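Local atomic coordinates of uncharacterized protein (Vanderwaltozyma polyspora, PDB entry 5THE), a protein that probably binds guide RNA as a budding yeast Argonaute, here represented by its C-terminal lobe with the Piwi domain. Residues A[61-73]-A[235-248]. Sequence-based numbering, arbitrary orientation.
Sequences NWNMKGHQFISTP and VMKMNLKLLGSNHS. With nucleotides of chain B.
The ring of F69 packs against helix 228-241 of the Argonaute C-terminal lobe, with its CZ 3.7 Å from CG of M236. Beside it, a classic beta bulge joins the 61-73 loop to the 235-248 segment, which lies in the Piwi domain. CG1 of V235 lies in the ring plane, at its edge. The loop after the helix covers one face: OD1 of N246 sits over the ring centre, 3.3 Å above its plane. F69 chi1 is -62°, with CG beside its own backbone N, and this lays the ring alongside N246. With an alanine here, the space against V235 CG1 and M236 CG is likely to be left unfilled and the ring's cover over N246 OD1 lost. The other branch of the same amide, ND2, donates to M236 O at 3.0 Å, from above the carbonyl plane, and to G480 O. Earlier in the 61-73 loop, W62 meets H247 in a T-shaped pair. The edge of the indole points at the imidazole face, with the planes at 77°. At the other end, CG of P73 rests on CB of L242, just past the helix. A Schellman motif with L243 at its positive-phi position ends that helix. On the side facing the RNA of chain B, K237 NZ donates hydrogen bonds to OP2 of U1 and OP1 of A3, both of chain B. The helix that packs on F69 thus also contacts RNA phosphates. In the bulge, I70 and S71 both face S245. I70 N donates to N246 O, and S71 N to S245 O. The return bond runs from S245 N to S71 O, 2.9 Å long and on a carbonyl lone pair.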
ATOM      1  N   ASN A  61      14.465  -3.986   8.170  1.00 23.11           N
ATOM      2  CA  ASN A  61      14.242  -5.432   8.159  1.00 21.24           C
ATOM      3  C   ASN A  61      14.193  -5.843   9.632  1.00 26.70           C
ATOM      4  O   ASN A  61      15.219  -6.155  10.226  1.00 28.45           O
ATOM      5  CB  ASN A  61      15.351  -6.164   7.414  1.00 18.58           C
ATOM      6  CG  ASN A  61      15.151  -7.686   7.356  1.00 27.07           C
ATOM      7  OD1 ASN A  61      16.112  -8.437   7.326  1.00 28.76           O
ATOM      8  ND2 ASN A  61      13.941  -8.125   7.354  1.00 20.50           N
ATOM      9  N   TRP A  62      13.000  -5.811  10.205  1.00 21.73           N
ATOM     10  CA  TRP A  62      12.842  -6.147  11.618  1.00 25.44           C
ATOM     11  C   TRP A  62      11.832  -7.288  11.721  1.00 26.42           C
ATOM     12  O   TRP A  62      11.436  -7.881  10.720  1.00 26.31           O
ATOM     13  CB  TRP A  62      12.428  -4.909  12.430  1.00 19.95           C
ATOM     14  CG  TRP A  62      11.102  -4.332  11.992  1.00 23.92           C
ATOM     15  CD1 TRP A  62       9.864  -4.620  12.504  1.00 18.38           C
ATOM     16  CD2 TRP A  62      10.888  -3.394  10.930  1.00 21.66           C
ATOM     17  NE1 TRP A  62       8.896  -3.912  11.825  1.00 20.76           N
ATOM     18  CE2 TRP A  62       9.498  -3.155  10.856  1.00 22.16           C
ATOM     19  CE3 TRP A  62      11.736  -2.741  10.027  1.00 22.32           C
ATOM     20  CZ2 TRP A  62       8.944  -2.284   9.929  1.00 28.20           C
ATOM     21  CZ3 TRP A  62      11.180  -1.874   9.104  1.00 22.06           C
ATOM     22  CH2 TRP A  62       9.798  -1.656   9.061  1.00 25.26           C
ATOM     23  N   ASN A  63      11.432  -7.607  12.947  1.00 32.50           N
ATOM     24  CA  ASN A  63      10.362  -8.570  13.145  1.00 39.42           C
ATOM     25  C   ASN A  63       9.590  -8.165  14.390  1.00 37.18           C
ATOM     26  O   ASN A  63      10.045  -7.345  15.191  1.00 38.93           O
ATOM     27  CB  ASN A  63      10.900  -9.996  13.253  1.00 40.89           C
ATOM     28  CG  ASN A  63      11.717 -10.197  14.482  1.00 47.63           C
ATOM     29  OD1 ASN A  63      11.185 -10.507  15.538  1.00 54.74           O
ATOM     30  ND2 ASN A  63      13.019  -9.997  14.369  1.00 54.75           N
ATOM     31  N   MET A  64       8.399  -8.741  14.536  1.00 38.29           N
ATOM     32  CA  MET A  64       7.483  -8.342  15.596  1.00 35.51           C
ATOM     33  C   MET A  64       7.774  -9.011  16.934  1.00 33.49           C
ATOM     34  O   MET A  64       7.186  -8.601  17.933  1.00 32.10           O
ATOM     35  CB  MET A  64       6.035  -8.635  15.174  1.00 31.51           C
ATOM     36  CG  MET A  64       5.442  -7.582  14.255  1.00 29.24           C
ATOM     37  SD  MET A  64       5.648  -5.919  14.935  1.00 35.82           S
ATOM     38  CE  MET A  64       4.526  -5.910  16.345  1.00 30.97           C
ATOM     39  N   LYS A  65       8.662 -10.007  16.984  1.00 31.68           N
ATOM     40  CA  LYS A  65       8.913 -10.733  18.228  1.00 34.78           C
ATOM     41  C   LYS A  65       9.227  -9.774  19.372  1.00 34.60           C
ATOM     42  O   LYS A  65      10.111  -8.918  19.266  1.00 35.12           O
ATOM     43  CB  LYS A  65      10.066 -11.725  18.035  1.00 38.26           C
ATOM     44  CG  LYS A  65      10.401 -12.543  19.276  1.00 48.74           C
ATOM     45  CD  LYS A  65      11.212 -13.786  18.916  1.00 60.82           C
ATOM     46  CE  LYS A  65      11.586 -14.590  20.157  1.00 65.30           C
ATOM     47  NZ  LYS A  65      12.359 -13.762  21.121  1.00 66.92           N
ATOM     48  N   GLY A  66       8.475  -9.905  20.466  1.00 34.71           N
ATOM     49  CA  GLY A  66       8.637  -9.012  21.593  1.00 32.28           C
ATOM     50  C   GLY A  66       8.010  -7.646  21.428  1.00 36.36           C
ATOM     51  O   GLY A  66       8.107  -6.828  22.345  1.00 37.75           O
ATOM     52  N   HIS A  67       7.366  -7.369  20.302  1.00 33.82           N
ATOM     53  CA  HIS A  67       6.734  -6.080  20.083  1.00 30.90           C
ATOM     54  C   HIS A  67       5.229  -6.250  19.980  1.00 30.27           C
ATOM     55  O   HIS A  67       4.717  -7.350  19.767  1.00 29.17           O
ATOM     56  CB  HIS A  67       7.257  -5.421  18.802  1.00 32.96           C
ATOM     57  CG  HIS A  67       8.732  -5.187  18.805  1.00 40.00           C
ATOM     58  ND1 HIS A  67       9.365  -4.460  19.788  1.00 38.56           N
ATOM     59  CD2 HIS A  67       9.700  -5.584  17.941  1.00 39.99           C
ATOM     60  CE1 HIS A  67      10.661  -4.416  19.531  1.00 40.77           C
ATOM     61  NE2 HIS A  67      10.890  -5.089  18.416  1.00 42.04           N
ATOM     62  N   GLN A  68       4.524  -5.137  20.105  1.00 27.00           N
ATOM     63  CA  GLN A  68       3.086  -5.129  19.920  1.00 29.75           C
ATOM     64  C   GLN A  68       2.692  -4.037  18.938  1.00 26.75           C
ATOM     65  O   GLN A  68       3.366  -3.009  18.813  1.00 28.94           O
ATOM     66  CB  GLN A  68       2.359  -4.943  21.253  1.00 29.93           C
ATOM     67  CG  GLN A  68       2.529  -6.146  22.169  1.00 35.98           C
ATOM     68  CD  GLN A  68       1.797  -5.983  23.481  1.00 53.00           C
ATOM     69  OE1 GLN A  68       1.504  -4.869  23.907  1.00 56.55           O
ATOM     70  NE2 GLN A  68       1.503  -7.099  24.135  1.00 62.39           N
ATOM     71  N   PHE A  69       1.598  -4.297  18.227  1.00 21.53           N
ATOM     72  CA  PHE A  69       0.995  -3.292  17.370  1.00 26.25           C
ATOM     73  C   PHE A  69       0.583  -2.078  18.183  1.00 26.27           C
ATOM     74  O   PHE A  69       0.090  -2.204  19.307  1.00 22.59           O
ATOM     75  CB  PHE A  69      -0.233  -3.861  16.662  1.00 21.11           C
ATOM     76  CG  PHE A  69       0.071  -5.022  15.757  1.00 22.05           C
ATOM     77  CD1 PHE A  69       1.312  -5.131  15.134  1.00 26.77           C
ATOM     78  CD2 PHE A  69      -0.875  -6.000  15.535  1.00 28.66           C
ATOM     79  CE1 PHE A  69       1.603  -6.205  14.294  1.00 24.89           C
ATOM     80  CE2 PHE A  69      -0.594  -7.087  14.680  1.00 29.55           C
ATOM     81  CZ  PHE A  69       0.647  -7.177  14.061  1.00 26.78           C
ATOM     82  N   ILE A  70       0.728  -0.903  17.570  1.00 26.84           N
ATOM     83  CA  ILE A  70       0.433   0.357  18.258  1.00 25.88           C
ATOM     84  C   ILE A  70      -1.034   0.425  18.669  1.00 28.30           C
ATOM     85  O   ILE A  70      -1.363   0.872  19.770  1.00 27.41           O
ATOM     86  CB  ILE A  70       0.807   1.548  17.351  1.00 26.14           C
ATOM     87  CG1 ILE A  70       2.322   1.679  17.231  1.00 25.95           C
ATOM     88  CG2 ILE A  70       0.164   2.848  17.849  1.00 25.69           C
ATOM     89  CD1 ILE A  70       2.765   2.546  16.051  1.00 31.00           C
ATOM     90  N   SER A  71      -1.940   0.009  17.786  1.00 23.38           N
ATOM     91  CA  SER A  71      -3.369   0.191  18.023  1.00 26.62           C
ATOM     92  C   SER A  71      -4.109  -1.027  17.501  1.00 29.83           C
ATOM     93  O   SER A  71      -4.034  -1.337  16.308  1.00 25.47           O
ATOM     94  CB  SER A  71      -3.895   1.464  17.347  1.00 29.84           C
ATOM     95  OG  SER A  71      -5.308   1.565  17.476  1.00 34.51           O
ATOM     96  N   THR A  72      -4.841  -1.691  18.386  1.00 30.76           N
ATOM     97  CA  THR A  72      -5.611  -2.889  18.089  1.00 28.70           C
ATOM     98  C   THR A  72      -7.040  -2.682  18.562  1.00 34.35           C
ATOM     99  O   THR A  72      -7.333  -1.708  19.263  1.00 32.13           O
ATOM    100  CB  THR A  72      -4.969  -4.096  18.783  1.00 31.90           C
ATOM    101  OG1 THR A  72      -4.831  -3.823  20.182  1.00 35.90           O
ATOM    102  CG2 THR A  72      -3.598  -4.380  18.184  1.00 29.93           C
ATOM    103  N   PRO A  73      -7.970  -3.573  18.188  1.00 32.29           N
ATOM    104  CA  PRO A  73      -9.353  -3.403  18.658  1.00 33.27           C
ATOM    105  C   PRO A  73      -9.424  -3.413  20.178  1.00 29.93           C
ATOM    106  O   PRO A  73      -8.760  -4.209  20.851  1.00 30.79           O
ATOM    107  CB  PRO A  73     -10.086  -4.607  18.059  1.00 36.79           C
ATOM    108  CG  PRO A  73      -9.253  -5.006  16.885  1.00 37.25           C
ATOM    109  CD  PRO A  73      -7.847  -4.759  17.318  1.00 34.64           C
ATOM    110  N   VAL A 235      -2.103 -11.401  10.545  1.00 22.77           N
ATOM    111  CA  VAL A 235      -2.885 -10.513  11.398  1.00 18.86           C
ATOM    112  C   VAL A 235      -2.472  -9.061  11.219  1.00 22.56           C
ATOM    113  O   VAL A 235      -3.240  -8.163  11.573  1.00 28.35           O
ATOM    114  CB  VAL A 235      -2.774 -10.968  12.871  1.00 23.91           C
ATOM    115  CG1 VAL A 235      -1.436 -10.557  13.490  1.00 19.01           C
ATOM    116  CG2 VAL A 235      -3.967 -10.473  13.695  1.00 21.18           C
ATOM    117  N   MET A 236      -1.279  -8.797  10.672  1.00 26.16           N
ATOM    118  CA  MET A 236      -0.939  -7.424  10.319  1.00 25.92           C
ATOM    119  C   MET A 236      -2.015  -6.836   9.425  1.00 26.27           C
ATOM    120  O   MET A 236      -2.512  -5.724   9.661  1.00 20.34           O
ATOM    121  CB  MET A 236       0.423  -7.371   9.628  1.00 23.05           C
ATOM    122  CG  MET A 236       1.593  -7.697  10.568  1.00 25.80           C
ATOM    123  SD  MET A 236       3.203  -7.434   9.829  1.00 26.80           S
ATOM    124  CE  MET A 236       3.538  -5.713  10.181  1.00 27.11           C
ATOM    125  N   LYS A 237      -2.429  -7.613   8.423  1.00 19.88           N
ATOM    126  CA  LYS A 237      -3.437  -7.160   7.472  1.00 21.35           C
ATOM    127  C   LYS A 237      -4.797  -7.035   8.136  1.00 21.92           C
ATOM    128  O   LYS A 237      -5.507  -6.052   7.915  1.00 26.87           O
ATOM    129  CB  LYS A 237      -3.482  -8.124   6.274  1.00 19.00           C
ATOM    130  CG  LYS A 237      -2.177  -8.123   5.470  1.00 24.16           C
ATOM    131  CD  LYS A 237      -1.706  -9.528   5.057  1.00 23.72           C
ATOM    132  CE  LYS A 237      -2.633 -10.194   4.035  1.00 21.96           C
ATOM    133  NZ  LYS A 237      -2.737  -9.468   2.725  1.00 21.25           N
ATOM    134  N   MET A 238      -5.172  -8.025   8.952  1.00 20.83           N
ATOM    135  CA  MET A 238      -6.444  -7.962   9.665  1.00 25.61           C
ATOM    136  C   MET A 238      -6.517  -6.712  10.521  1.00 21.10           C
ATOM    137  O   MET A 238      -7.518  -5.985  10.502  1.00 24.34           O
ATOM    138  CB  MET A 238      -6.608  -9.201  10.539  1.00 19.55           C
ATOM    139  CG  MET A 238      -6.644 -10.505   9.748  1.00 22.71           C
ATOM    140  SD  MET A 238      -6.787 -11.895  10.887  1.00 25.39           S
ATOM    141  CE  MET A 238      -7.216 -13.242   9.759  1.00 28.55           C
ATOM    142  N   ASN A 239      -5.451  -6.451  11.280  1.00 22.66           N
ATOM    143  CA  ASN A 239      -5.445  -5.311  12.187  1.00 22.92           C
ATOM    144  C   ASN A 239      -5.664  -4.007  11.430  1.00 22.13           C
ATOM    145  O   ASN A 239      -6.429  -3.148  11.878  1.00 25.38           O
ATOM    146  CB  ASN A 239      -4.129  -5.269  12.966  1.00 20.65           C
ATOM    147  CG  ASN A 239      -4.155  -4.264  14.137  1.00 29.22           C
ATOM    148  OD1 ASN A 239      -3.162  -3.628  14.437  1.00 31.48           O
ATOM    149  ND2 ASN A 239      -5.266  -4.177  14.818  1.00 19.54           N
ATOM    150  N   LEU A 240      -5.015  -3.853  10.266  1.00 27.18           N
ATOM    151  CA  LEU A 240      -5.257  -2.670   9.438  1.00 30.42           C
ATOM    152  C   LEU A 240      -6.720  -2.581   9.015  1.00 30.16           C
ATOM    153  O   LEU A 240      -7.336  -1.509   9.104  1.00 25.32           O
ATOM    154  CB  LEU A 240      -4.340  -2.673   8.213  1.00 21.02           C
ATOM    155  CG  LEU A 240      -2.844  -2.485   8.524  1.00 24.81           C
ATOM    156  CD1 LEU A 240      -1.997  -2.679   7.267  1.00 22.24           C
ATOM    157  CD2 LEU A 240      -2.575  -1.099   9.165  1.00 20.24           C
ATOM    158  N   LYS A 241      -7.288  -3.699   8.531  1.00 26.25           N
ATOM    159  CA  LYS A 241      -8.691  -3.717   8.130  1.00 23.50           C
ATOM    160  C   LYS A 241      -9.604  -3.381   9.296  1.00 23.70           C
ATOM    161  O   LYS A 241     -10.648  -2.753   9.106  1.00 23.42           O
ATOM    162  CB  LYS A 241      -9.052  -5.081   7.536  1.00 24.23           C
ATOM    163  CG  LYS A 241      -8.532  -5.233   6.113  1.00 25.12           C
ATOM    164  CD  LYS A 241      -8.511  -6.673   5.682  1.00 22.38           C
ATOM    165  CE  LYS A 241      -8.225  -6.808   4.192  1.00 26.08           C
ATOM    166  NZ  LYS A 241      -8.151  -8.262   3.798  1.00 23.84           N
ATOM    167  N   LEU A 242      -9.197  -3.746  10.513  1.00 20.64           N
ATOM    168  CA  LEU A 242      -9.882  -3.358  11.735  1.00 23.39           C
ATOM    169  C   LEU A 242      -9.486  -1.962  12.229  1.00 23.46           C
ATOM    170  O   LEU A 242      -9.678  -1.669  13.413  1.00 23.41           O
ATOM    171  CB  LEU A 242      -9.613  -4.402  12.815  1.00 22.90           C
ATOM    172  CG  LEU A 242     -10.296  -5.733  12.494  1.00 23.98           C
ATOM    173  CD1 LEU A 242      -9.603  -6.909  13.194  1.00 24.58           C
ATOM    174  CD2 LEU A 242     -11.754  -5.624  12.914  1.00 24.56           C
ATOM    175  N   LEU A 243      -8.946  -1.114  11.353  1.00 22.14           N
ATOM    176  CA  LEU A 243      -8.618   0.284  11.643  1.00 26.32           C
ATOM    177  C   LEU A 243      -7.464   0.414  12.618  1.00 25.10           C
ATOM    178  O   LEU A 243      -7.276   1.470  13.224  1.00 28.45           O
ATOM    179  CB  LEU A 243      -9.835   1.064  12.170  1.00 27.05           C
ATOM    180  CG  LEU A 243     -11.084   0.965  11.293  1.00 32.21           C
ATOM    181  CD1 LEU A 243     -12.222   1.860  11.817  1.00 33.66           C
ATOM    182  CD2 LEU A 243     -10.745   1.313   9.862  1.00 23.30           C
ATOM    183  N   GLY A 244      -6.673  -0.638  12.780  1.00 26.88           N
ATOM    184  CA  GLY A 244      -5.554  -0.589  13.688  1.00 24.63           C
ATOM    185  C   GLY A 244      -4.320   0.053  13.084  1.00 23.42           C
ATOM    186  O   GLY A 244      -4.279   0.488  11.934  1.00 26.11           O
ATOM    187  N   SER A 245      -3.293   0.133  13.915  1.00 26.57           N
ATOM    188  CA  SER A 245      -1.968   0.569  13.511  1.00 29.95           C
ATOM    189  C   SER A 245      -1.018  -0.524  13.947  1.00 23.78           C
ATOM    190  O   SER A 245      -1.087  -0.977  15.092  1.00 27.07           O
ATOM    191  CB  SER A 245      -1.567   1.908  14.161  1.00 22.11           C
ATOM    192  OG  SER A 245      -2.507   2.908  13.852  1.00 34.17           O
ATOM    193  N   ASN A 246      -0.157  -0.966  13.039  1.00 18.37           N
ATOM    194  CA  ASN A 246       0.840  -1.957  13.423  1.00 21.40           C
ATOM    195  C   ASN A 246       2.104  -1.262  13.908  1.00 24.27           C
ATOM    196  O   ASN A 246       2.293  -1.073  15.115  1.00 28.32           O
ATOM    197  CB  ASN A 246       1.105  -2.894  12.253  1.00 22.99           C
ATOM    198  CG  ASN A 246      -0.143  -3.638  11.856  1.00 26.05           C
ATOM    199  OD1 ASN A 246      -0.992  -3.885  12.701  1.00 28.67           O
ATOM    200  ND2 ASN A 246      -0.279  -3.975  10.570  1.00 21.95           N
ATOM    201  N   HIS A 247       2.964  -0.866  12.984  1.00 24.77           N
ATOM    202  CA  HIS A 247       4.076   0.009  13.297  1.00 22.38           C
ATOM    203  C   HIS A 247       3.862   1.339  12.602  1.00 23.36           C
ATOM    204  O   HIS A 247       3.031   1.474  11.701  1.00 26.59           O
ATOM    205  CB  HIS A 247       5.411  -0.607  12.856  1.00 23.39           C
ATOM    206  CG  HIS A 247       5.515  -0.809  11.374  1.00 21.66           C
ATOM    207  ND1 HIS A 247       4.940  -1.885  10.722  1.00 22.86           N
ATOM    208  CD2 HIS A 247       6.118  -0.064  10.416  1.00 24.36           C
ATOM    209  CE1 HIS A 247       5.205  -1.805   9.431  1.00 19.99           C
ATOM    210  NE2 HIS A 247       5.914  -0.708   9.215  1.00 20.00           N
ATOM    211  N   SER A 248       4.628   2.330  13.038  1.00 24.46           N
ATOM    212  CA  SER A 248       4.643   3.634  12.409  1.00 23.95           C
ATOM    213  C   SER A 248       6.067   4.143  12.501  1.00 24.28           C
ATOM    214  O   SER A 248       6.981   3.418  12.909  1.00 21.39           O
ATOM    215  CB  SER A 248       3.645   4.591  13.076  1.00 24.10           C
ATOM    216  OG  SER A 248       4.158   5.113  14.306  1.00 24.61           O
TER
ATOM    217  P     A B   2      -1.422 -16.956   1.416  1.00 23.97           P
ATOM    218  OP1   A B   2      -0.554 -17.206   0.238  1.00 22.21           O
ATOM    219  OP2   A B   2      -1.696 -18.035   2.417  1.00 22.82           O
ATOM    220  O5'   A B   2      -0.854 -15.683   2.183  1.00 26.10           O
ATOM    221  C5'   A B   2      -1.653 -14.979   3.137  1.00 21.25           C
ATOM    222  C4'   A B   2      -0.795 -14.143   4.044  1.00 23.35           C
ATOM    223  O4'   A B   2      -0.010 -15.012   4.888  1.00 25.60           O
ATOM    224  C3'   A B   2       0.248 -13.281   3.356  1.00 24.36           C
ATOM    225  O3'   A B   2      -0.289 -12.093   2.853  1.00 25.47           O
ATOM    226  C2'   A B   2       1.277 -13.072   4.457  1.00 22.95           C
ATOM    227  O2'   A B   2       0.788 -12.147   5.417  1.00 22.42           O
ATOM    228  C1'   A B   2       1.273 -14.451   5.102  1.00 25.10           C
ATOM    229  N9    A B   2       2.245 -15.381   4.493  1.00 23.09           N
ATOM    230  C8    A B   2       2.043 -16.180   3.395  1.00 18.41           C
ATOM    231  N7    A B   2       3.052 -16.947   3.099  1.00 27.37           N
ATOM    232  C5    A B   2       3.976 -16.649   4.096  1.00 32.83           C
ATOM    233  C6    A B   2       5.257 -17.138   4.334  1.00 46.01           C
ATOM    234  N6    A B   2       5.802 -18.062   3.541  1.00 47.84           N
ATOM    235  N1    A B   2       5.936 -16.634   5.400  1.00 50.28           N
ATOM    236  C2    A B   2       5.331 -15.704   6.159  1.00 48.70           C
ATOM    237  N3    A B   2       4.112 -15.157   6.030  1.00 31.22           N
ATOM    238  C4    A B   2       3.498 -15.681   4.964  1.00 22.37           C
ATOM    239  OP3   U B   1      -6.064 -10.407   0.211  1.00 28.67           O
ATOM    240  P     U B   1      -6.082 -11.407   1.296  1.00 26.12           P
ATOM    241  OP1   U B   1      -7.466 -11.563   1.805  1.00 27.64           O
ATOM    242  OP2   U B   1      -5.028 -11.086   2.273  1.00 26.89           O
ATOM    243  O5'   U B   1      -5.730 -12.806   0.654  1.00 24.30           O
ATOM    244  C5'   U B   1      -4.386 -13.193   0.406  1.00 20.42           C
ATOM    245  C4'   U B   1      -4.324 -14.682   0.252  1.00 24.69           C
ATOM    246  O4'   U B   1      -5.102 -15.081  -0.915  1.00 21.82           O
ATOM    247  C3'   U B   1      -2.933 -15.271   0.076  1.00 24.45           C
ATOM    248  O3'   U B   1      -2.843 -16.474   0.840  1.00 24.54           O
ATOM    249  C2'   U B   1      -2.864 -15.578  -1.422  1.00 22.96           C
ATOM    250  O2'   U B   1      -1.992 -16.632  -1.768  1.00 25.30           O
ATOM    251  C1'   U B   1      -4.319 -15.921  -1.746  1.00 22.35           C
ATOM    252  N1    U B   1      -4.682 -15.658  -3.154  1.00 24.87           N
ATOM    253  C2    U B   1      -5.174 -16.700  -3.900  1.00 30.37           C
ATOM    254  O2    U B   1      -5.339 -17.800  -3.419  1.00 31.46           O
ATOM    255  N3    U B   1      -5.478 -16.411  -5.211  1.00 32.54           N
ATOM    256  C4    U B   1      -5.337 -15.184  -5.833  1.00 36.28           C
ATOM    257  O4    U B   1      -5.661 -15.062  -7.018  1.00 41.56           O
ATOM    258  C5    U B   1      -4.806 -14.149  -5.000  1.00 28.72           C
ATOM    259  C6    U B   1      -4.497 -14.419  -3.724  1.00 25.99           C
ATOM    260  P     A B   3       0.332 -11.445   1.532  1.00 23.50           P
ATOM    261  OP1   A B   3      -0.580 -10.290   1.275  1.00 27.49           O
ATOM    262  OP2   A B   3       0.540 -12.493   0.489  1.00 22.67           O
ATOM    263  O5'   A B   3       1.764 -10.920   2.005  1.00 24.31           O
ATOM    264  C5'   A B   3       1.855  -9.915   3.001  1.00 23.69           C
ATOM    265  C4'   A B   3       3.263  -9.771   3.508  1.00 25.00           C
ATOM    266  O4'   A B   3       3.675 -10.952   4.242  1.00 26.09           O
ATOM    267  C3'   A B   3       4.333  -9.613   2.444  1.00 24.04           C
ATOM    268  O3'   A B   3       4.383  -8.297   1.958  1.00 26.15           O
ATOM    269  C2'   A B   3       5.589 -10.025   3.193  1.00 25.10           C
ATOM    270  O2'   A B   3       6.027  -8.971   4.044  1.00 25.57           O
ATOM    271  C1'   A B   3       5.054 -11.173   4.052  1.00 25.12           C
ATOM    272  N9    A B   3       5.211 -12.429   3.320  1.00 28.26           N
ATOM    273  C8    A B   3       4.406 -12.918   2.314  1.00 25.37           C
ATOM    274  N7    A B   3       4.850 -14.046   1.813  1.00 32.29           N
ATOM    275  C5    A B   3       6.005 -14.294   2.532  1.00 28.78           C
ATOM    276  C6    A B   3       6.917 -15.339   2.450  1.00 39.47           C
ATOM    277  N6    A B   3       6.758 -16.351   1.578  1.00 46.28           N
ATOM    278  N1    A B   3       7.965 -15.291   3.300  1.00 45.71           N
ATOM    279  C2    A B   3       8.070 -14.251   4.152  1.00 47.56           C
ATOM    280  N3    A B   3       7.275 -13.188   4.318  1.00 31.83           N
ATOM    281  C4    A B   3       6.254 -13.292   3.455  1.00 34.41           C
TER